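Local structure of LP1413 - SCCmec type IV-encoded DNA binding protein (Staphylococcus aureus, 6BTC) at residues Gln21-Val24 with Gly25-Phe28; Phe53-Trp56 with Ile57-Pro61. The protein binds single-stranded DNA and is encoded by staphylococcal cassette chromosome elements of SCCmec type IV. All coordinates share one frame; numbering follows the deposited sequence.

In the fold
Contact 1 (Gln-21 to Val-24 with Gly-25 to Phe-28) is a surface feature whose centre lies about 12 Å from the chain centre: the turn leading from helix 6-21 into edge strand 27-28. Contact 2 (Phe-53 to Trp-56 with Ile-57 to Pro-61) lies partly buried on the last turns of helix 43-59, its centre about 9 Å from that of the chain. Each gathers a backbone NH and a hydroxyl on one carbonyl oxygen, round a beta turn in contact 1 and near a helix end in contact 2. Contact 1 adds a glutamine methylene over a phenyl face, whereas contact 2 adds aromatic and aliphatic packing. Their centres are about 16 Å apart, yet Phe-28 CE2 comes within 4.2 Å of Phe-53 CZ.

Contact 1 (Gln21-Val24 with Gly25-Phe28); sequences QQPV and GSTF
Pro-23 and Ser-26 meet through a single acceptor, the carbonyl oxygen of Pro-23. The backbone bond, Ser-26 N to Pro-23 O, measures 3.0 Å and closes a type II beta turn with Val-24 and Gly-25 at its corners. Gly-25 adopts a positive phi of 84°, the conformation that glycine readily supplies at the third position of such a turn. Ser-26 OG donates a second bond to Pro-23 O over 2.6 Å, arriving in the carbonyl plane on a lone pair, while the backbone NH is tilted out of that plane. The serine torsion explains this double grip: with chi1 at 59°, OG sits between the backbone N and the carbonyl carbon and faces back into the turn. Ser-26 OG also lies 3.6 Å from Pro-23 CD and 3.3 Å from Gln-22 OE1.

The apolar part belongs to Gln-22 and Phe-28. Gln-22 CG stands over one face of the phenyl ring, 4.1 Å from the Phe-28 centroid, in a CH-pi contact whose closest approach is 3.7 Å, CG to CD1. The glutamine chain then bends at chi2 (-65°), carrying OE1 toward the serine and leaving its amide oblique to the ring. Leu-33 of helix 30-34 touches both side chains.

Backbone bonds from Gly-25 and Ser-26 to Lys-79, and from Phe-28 to Tyr-77, tie the exit of the turn to strand 74-79. The arrangement is thus a type II turn joining the first helix to the short first strand of a fold with a helix and strand order consistent with a winged helix.

Contact 2 (Phe53-Trp56 with Ile57-Pro61); sequences FAYW and IKYTP
Thr-60 holds Trp-56 O with two donors. Its OG1 makes a short bond of 2.5 Å to Trp-56 O, in the carbonyl plane on a lone pair; its backbone N reaches the same Trp-56 O at 3.1 Å from a tilted direction. A chi1 of -51° sets OG1 beside the threonine N, which lets both share one acceptor. Thr-60 CB lies over one face of the indole, with OG1 3.4 Å from Trp-56 CD1.

One turn back, Ile-57 N bonds to Phe-53 O at 3.0 Å in regular helical fashion, whereas the bonds from Lys-58 N to Ala-54 O and from Tyr-59 N to Tyr-55 O are weak. These are the last turns of helix 43-59, the third helix in a winged-helix-like order, just ahead of the two longer strands.

On the exposed side, Tyr-55 and Tyr-59 point the same way, their planes 27° apart but slid so far that the rings barely overlap; Tyr-55 CD2 meets Tyr-59 CE2 at 3.5 Å.

Inward, Ile-57 CD1 reaches Phe-53 CZ at 3.7 Å. Helix 6-21 backs Phe-53 through Ile-15 and Ile-16 and Trp-56 through Tyr-12 and Ile-16, while Tyr-77 touches Ala-54 and Ile-57.

Contact 1 (Gln21-Val24 with Gly25-Phe28)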
ATOM      1  N   GLN A  21      -0.026  -3.135   9.293  1.00 30.35           N
ATOM      2  CA  GLN A  21       0.929  -3.438  10.352  1.00 33.50           C
ATOM      3  C   GLN A  21       1.812  -2.257  10.707  1.00 28.55           C
ATOM      4  O   GLN A  21       2.484  -2.292  11.738  1.00 36.54           O
ATOM      5  CB  GLN A  21       1.825  -4.611   9.946  1.00 28.87           C
ATOM      6  CG  GLN A  21       1.119  -5.929   9.939  1.00 35.06           C
ATOM      7  CD  GLN A  21       2.035  -7.083   9.557  1.00 46.19           C
ATOM      8  OE1 GLN A  21       3.260  -7.002   9.693  1.00 41.22           O
ATOM      9  NE2 GLN A  21       1.439  -8.163   9.069  1.00 47.49           N
ATOM     10  N   GLN A  22       1.848  -1.234   9.880  1.00 31.48           N
ATOM     11  CA  GLN A  22       2.582  -0.034  10.232  1.00 30.10           C
ATOM     12  C   GLN A  22       2.140   0.459  11.607  1.00 32.23           C
ATOM     13  O   GLN A  22       0.938   0.448  11.911  1.00 26.96           O
ATOM     14  CB  GLN A  22       2.350   1.055   9.185  1.00 31.32           C
ATOM     15  CG  GLN A  22       2.997   0.740   7.861  1.00 31.33           C
ATOM     16  CD  GLN A  22       4.512   0.695   7.961  1.00 38.91           C
ATOM     17  OE1 GLN A  22       5.158   1.677   8.365  1.00 33.49           O
ATOM     18  NE2 GLN A  22       5.087  -0.451   7.612  1.00 34.56           N
ATOM     19  N   PRO A  23       3.071   0.876  12.467  1.00 30.45           N
ATOM     20  CA  PRO A  23       2.668   1.462  13.750  1.00 26.40           C
ATOM     21  C   PRO A  23       2.074   2.851  13.577  1.00 28.69           C
ATOM     22  O   PRO A  23       2.411   3.594  12.650  1.00 27.19           O
ATOM     23  CB  PRO A  23       3.978   1.510  14.550  1.00 33.09           C
ATOM     24  CG  PRO A  23       5.065   1.449  13.531  1.00 33.20           C
ATOM     25  CD  PRO A  23       4.526   0.642  12.392  1.00 25.66           C
ATOM     26  N   VAL A  24       1.162   3.190  14.488  1.00 25.92           N
ATOM     27  CA  VAL A  24       0.518   4.494  14.458  1.00 27.74           C
ATOM     28  C   VAL A  24       1.567   5.591  14.385  1.00 28.73           C
ATOM     29  O   VAL A  24       2.614   5.520  15.035  1.00 28.42           O
ATOM     30  CB  VAL A  24      -0.391   4.662  15.688  1.00 30.68           C
ATOM     31  CG1 VAL A  24      -1.008   6.053  15.710  1.00 28.55           C
ATOM     32  CG2 VAL A  24      -1.485   3.611  15.670  1.00 41.24           C
ATOM     33  N   GLY A  25       1.279   6.618  13.584  1.00 22.63           N
ATOM     34  CA  GLY A  25       2.177   7.721  13.363  1.00 20.07           C
ATOM     35  C   GLY A  25       3.235   7.507  12.302  1.00 22.48           C
ATOM     36  O   GLY A  25       3.747   8.490  11.759  1.00 21.64           O
ATOM     37  N   SER A  26       3.598   6.270  11.991  1.00 19.68           N
ATOM     38  CA  SER A  26       4.672   6.058  11.026  1.00 23.14           C
ATOM     39  C   SER A  26       4.258   6.514   9.630  1.00 23.70           C
ATOM     40  O   SER A  26       3.098   6.384   9.227  1.00 20.22           O
ATOM     41  CB  SER A  26       5.074   4.584  10.977  1.00 23.76           C
ATOM     42  OG  SER A  26       3.983   3.774  10.632  1.00 32.30           O
ATOM     43  N   THR A  27       5.221   7.063   8.895  1.00 24.76           N
ATOM     44  CA  THR A  27       5.039   7.409   7.493  1.00 26.55           C
ATOM     45  C   THR A  27       5.682   6.357   6.596  1.00 28.89           C
ATOM     46  O   THR A  27       6.641   5.692   6.983  1.00 32.22           O
ATOM     47  CB  THR A  27       5.631   8.785   7.171  1.00 26.67           C
ATOM     48  OG1 THR A  27       7.063   8.746   7.244  1.00 31.07           O
ATOM     49  CG2 THR A  27       5.104   9.835   8.126  1.00 28.91           C
ATOM     50  N   PHE A  28       5.135   6.201   5.392  1.00 27.44           N
ATOM     51  CA  PHE A  28       5.637   5.198   4.462  1.00 29.26           C
ATOM     52  C   PHE A  28       5.152   5.510   3.050  1.00 33.52           C
ATOM     53  O   PHE A  28       4.154   6.215   2.850  1.00 29.94           O
ATOM     54  CB  PHE A  28       5.196   3.795   4.871  1.00 28.61           C
ATOM     55  CG  PHE A  28       3.704   3.597   4.842  1.00 34.13           C
ATOM     56  CD1 PHE A  28       2.931   3.941   5.936  1.00 29.30           C
ATOM     57  CD2 PHE A  28       3.079   3.075   3.721  1.00 31.79           C
ATOM     58  CE1 PHE A  28       1.560   3.768   5.924  1.00 29.54           C
ATOM     59  CE2 PHE A  28       1.708   2.904   3.697  1.00 35.05           C
ATOM     60  CZ  PHE A  28       0.946   3.250   4.798  1.00 32.67           C
TER

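Contact 2 (Phe53-Trp56 with Ile57-Pro61)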
ATOM      1  N   PHE A  53      -3.142   0.033  -5.253  1.00 38.94           N
ATOM      2  CA  PHE A  53      -2.971   0.374  -3.846  1.00 38.20           C
ATOM      3  C   PHE A  53      -3.258   1.847  -3.606  1.00 32.11           C
ATOM      4  O   PHE A  53      -3.971   2.198  -2.665  1.00 34.39           O
ATOM      5  CB  PHE A  53      -1.550   0.037  -3.392  1.00 34.19           C
ATOM      6  CG  PHE A  53      -1.221   0.523  -2.013  1.00 24.73           C
ATOM      7  CD1 PHE A  53      -1.721  -0.120  -0.896  1.00 26.57           C
ATOM      8  CD2 PHE A  53      -0.393   1.616  -1.838  1.00 33.38           C
ATOM      9  CE1 PHE A  53      -1.403   0.322   0.370  1.00 28.48           C
ATOM     10  CE2 PHE A  53      -0.080   2.066  -0.580  1.00 31.45           C
ATOM     11  CZ  PHE A  53      -0.585   1.413   0.525  1.00 25.34           C
ATOM     12  N   ALA A  54      -2.721   2.705  -4.465  1.00 29.83           N
ATOM     13  CA  ALA A  54      -2.909   4.138  -4.321  1.00 32.60           C
ATOM     14  C   ALA A  54      -4.382   4.529  -4.357  1.00 41.64           C
ATOM     15  O   ALA A  54      -4.766   5.531  -3.745  1.00 42.49           O
ATOM     16  CB  ALA A  54      -2.141   4.863  -5.419  1.00 32.30           C
ATOM     17  N   TYR A  55      -5.221   3.755  -5.055  1.00 39.61           N
ATOM     18  CA  TYR A  55      -6.634   4.090  -5.169  1.00 37.27           C
ATOM     19  C   TYR A  55      -7.469   3.389  -4.109  1.00 39.53           C
ATOM     20  O   TYR A  55      -8.474   3.946  -3.644  1.00 37.95           O
ATOM     21  CB  TYR A  55      -7.131   3.772  -6.594  1.00 40.40           C
ATOM     22  CG  TYR A  55      -6.746   4.877  -7.574  1.00 38.67           C
ATOM     23  CD1 TYR A  55      -5.456   4.974  -8.072  1.00 40.41           C
ATOM     24  CD2 TYR A  55      -7.659   5.853  -7.949  1.00 41.17           C
ATOM     25  CE1 TYR A  55      -5.090   5.997  -8.926  1.00 39.05           C
ATOM     26  CE2 TYR A  55      -7.301   6.887  -8.807  1.00 36.91           C
ATOM     27  CZ  TYR A  55      -6.015   6.954  -9.290  1.00 41.69           C
ATOM     28  OH  TYR A  55      -5.646   7.973 -10.148  1.00 44.82           O
ATOM     29  N   TRP A  56      -7.054   2.197  -3.689  1.00 30.88           N
ATOM     30  CA  TRP A  56      -7.665   1.564  -2.528  1.00 35.46           C
ATOM     31  C   TRP A  56      -7.584   2.474  -1.313  1.00 38.24           C
ATOM     32  O   TRP A  56      -8.566   2.666  -0.587  1.00 34.65           O
ATOM     33  CB  TRP A  56      -6.954   0.250  -2.238  1.00 34.88           C
ATOM     34  CG  TRP A  56      -7.320  -0.361  -0.947  1.00 31.10           C
ATOM     35  CD1 TRP A  56      -8.461  -1.043  -0.660  1.00 35.86           C
ATOM     36  CD2 TRP A  56      -6.538  -0.361   0.252  1.00 30.75           C
ATOM     37  NE1 TRP A  56      -8.442  -1.471   0.644  1.00 35.32           N
ATOM     38  CE2 TRP A  56      -7.268  -1.066   1.224  1.00 31.48           C
ATOM     39  CE3 TRP A  56      -5.288   0.163   0.595  1.00 31.28           C
ATOM     40  CZ2 TRP A  56      -6.787  -1.265   2.516  1.00 30.68           C
ATOM     41  CZ3 TRP A  56      -4.817  -0.039   1.872  1.00 29.19           C
ATOM     42  CH2 TRP A  56      -5.563  -0.739   2.818  1.00 30.72           C
ATOM     43  N   ILE A  57      -6.409   3.052  -1.090  1.00 34.22           N
ATOM     44  CA  ILE A  57      -6.147   3.782   0.138  1.00 38.35           C
ATOM     45  C   ILE A  57      -6.822   5.142   0.087  1.00 40.62           C
ATOM     46  O   ILE A  57      -7.256   5.668   1.116  1.00 39.22           O
ATOM     47  CB  ILE A  57      -4.619   3.877   0.337  1.00 36.41           C
ATOM     48  CG1 ILE A  57      -4.253   4.132   1.801  1.00 41.06           C
ATOM     49  CG2 ILE A  57      -4.019   4.929  -0.567  1.00 37.57           C
ATOM     50  CD1 ILE A  57      -2.758   3.920   2.093  1.00 36.93           C
ATOM     51  N   LYS A  58      -6.961   5.709  -1.103  1.00 42.99           N
ATOM     52  CA  LYS A  58      -7.481   7.057  -1.245  1.00 41.31           C
ATOM     53  C   LYS A  58      -9.002   7.123  -1.338  1.00 40.91           C
ATOM     54  O   LYS A  58      -9.561   8.205  -1.135  1.00 46.15           O
ATOM     55  CB  LYS A  58      -6.881   7.710  -2.489  1.00 40.39           C
ATOM     56  CG  LYS A  58      -7.338   9.139  -2.709  1.00 43.38           C
ATOM     57  CD  LYS A  58      -6.605   9.767  -3.876  1.00 50.05           C
ATOM     58  CE  LYS A  58      -7.069  11.198  -4.104  1.00 54.07           C
ATOM     59  NZ  LYS A  58      -6.325  11.859  -5.216  1.00 58.55           N
ATOM     60  N   TYR A  59      -9.685   6.009  -1.627  1.00 37.73           N
ATOM     61  CA  TYR A  59     -11.118   6.033  -1.897  1.00 32.95           C
ATOM     62  C   TYR A  59     -11.891   4.989  -1.120  1.00 39.14           C
ATOM     63  O   TYR A  59     -13.116   4.933  -1.245  1.00 43.31           O
ATOM     64  CB  TYR A  59     -11.389   5.845  -3.401  1.00 34.07           C
ATOM     65  CG  TYR A  59     -10.935   7.018  -4.236  1.00 30.57           C
ATOM     66  CD1 TYR A  59     -11.571   8.244  -4.134  1.00 35.37           C
ATOM     67  CD2 TYR A  59      -9.875   6.903  -5.116  1.00 34.51           C
ATOM     68  CE1 TYR A  59     -11.165   9.338  -4.891  1.00 33.21           C
ATOM     69  CE2 TYR A  59      -9.452   7.994  -5.877  1.00 40.64           C
ATOM     70  CZ  TYR A  59     -10.114   9.208  -5.757  1.00 39.21           C
ATOM     71  OH  TYR A  59      -9.715  10.294  -6.494  1.00 45.07           O
ATOM     72  N   THR A  60     -11.224   4.150  -0.347  1.00 37.06           N
ATOM     73  CA  THR A  60     -11.921   3.246   0.551  1.00 37.36           C
ATOM     74  C   THR A  60     -12.111   3.950   1.888  1.00 43.61           C
ATOM     75  O   THR A  60     -11.120   4.398   2.481  1.00 42.33           O
ATOM     76  CB  THR A  60     -11.136   1.965   0.743  1.00 35.63           C
ATOM     77  OG1 THR A  60     -10.790   1.427  -0.539  1.00 47.02           O
ATOM     78  CG2 THR A  60     -11.955   0.951   1.525  1.00 41.05           C
ATOM     79  N   PRO A  61     -13.338   4.104   2.382  1.00 48.03           N
ATOM     80  CA  PRO A  61     -13.549   4.906   3.588  1.00 40.34           C
ATOM     81  C   PRO A  61     -13.242   4.133   4.855  1.00 37.97           C
ATOM     82  O   PRO A  61     -13.357   2.906   4.920  1.00 36.60           O
ATOM     83  CB  PRO A  61     -15.040   5.254   3.513  1.00 49.04           C
ATOM     84  CG  PRO A  61     -15.639   4.070   2.834  1.00 43.43           C
ATOM     85  CD  PRO A  61     -14.616   3.628   1.818  1.00 45.48           C
TER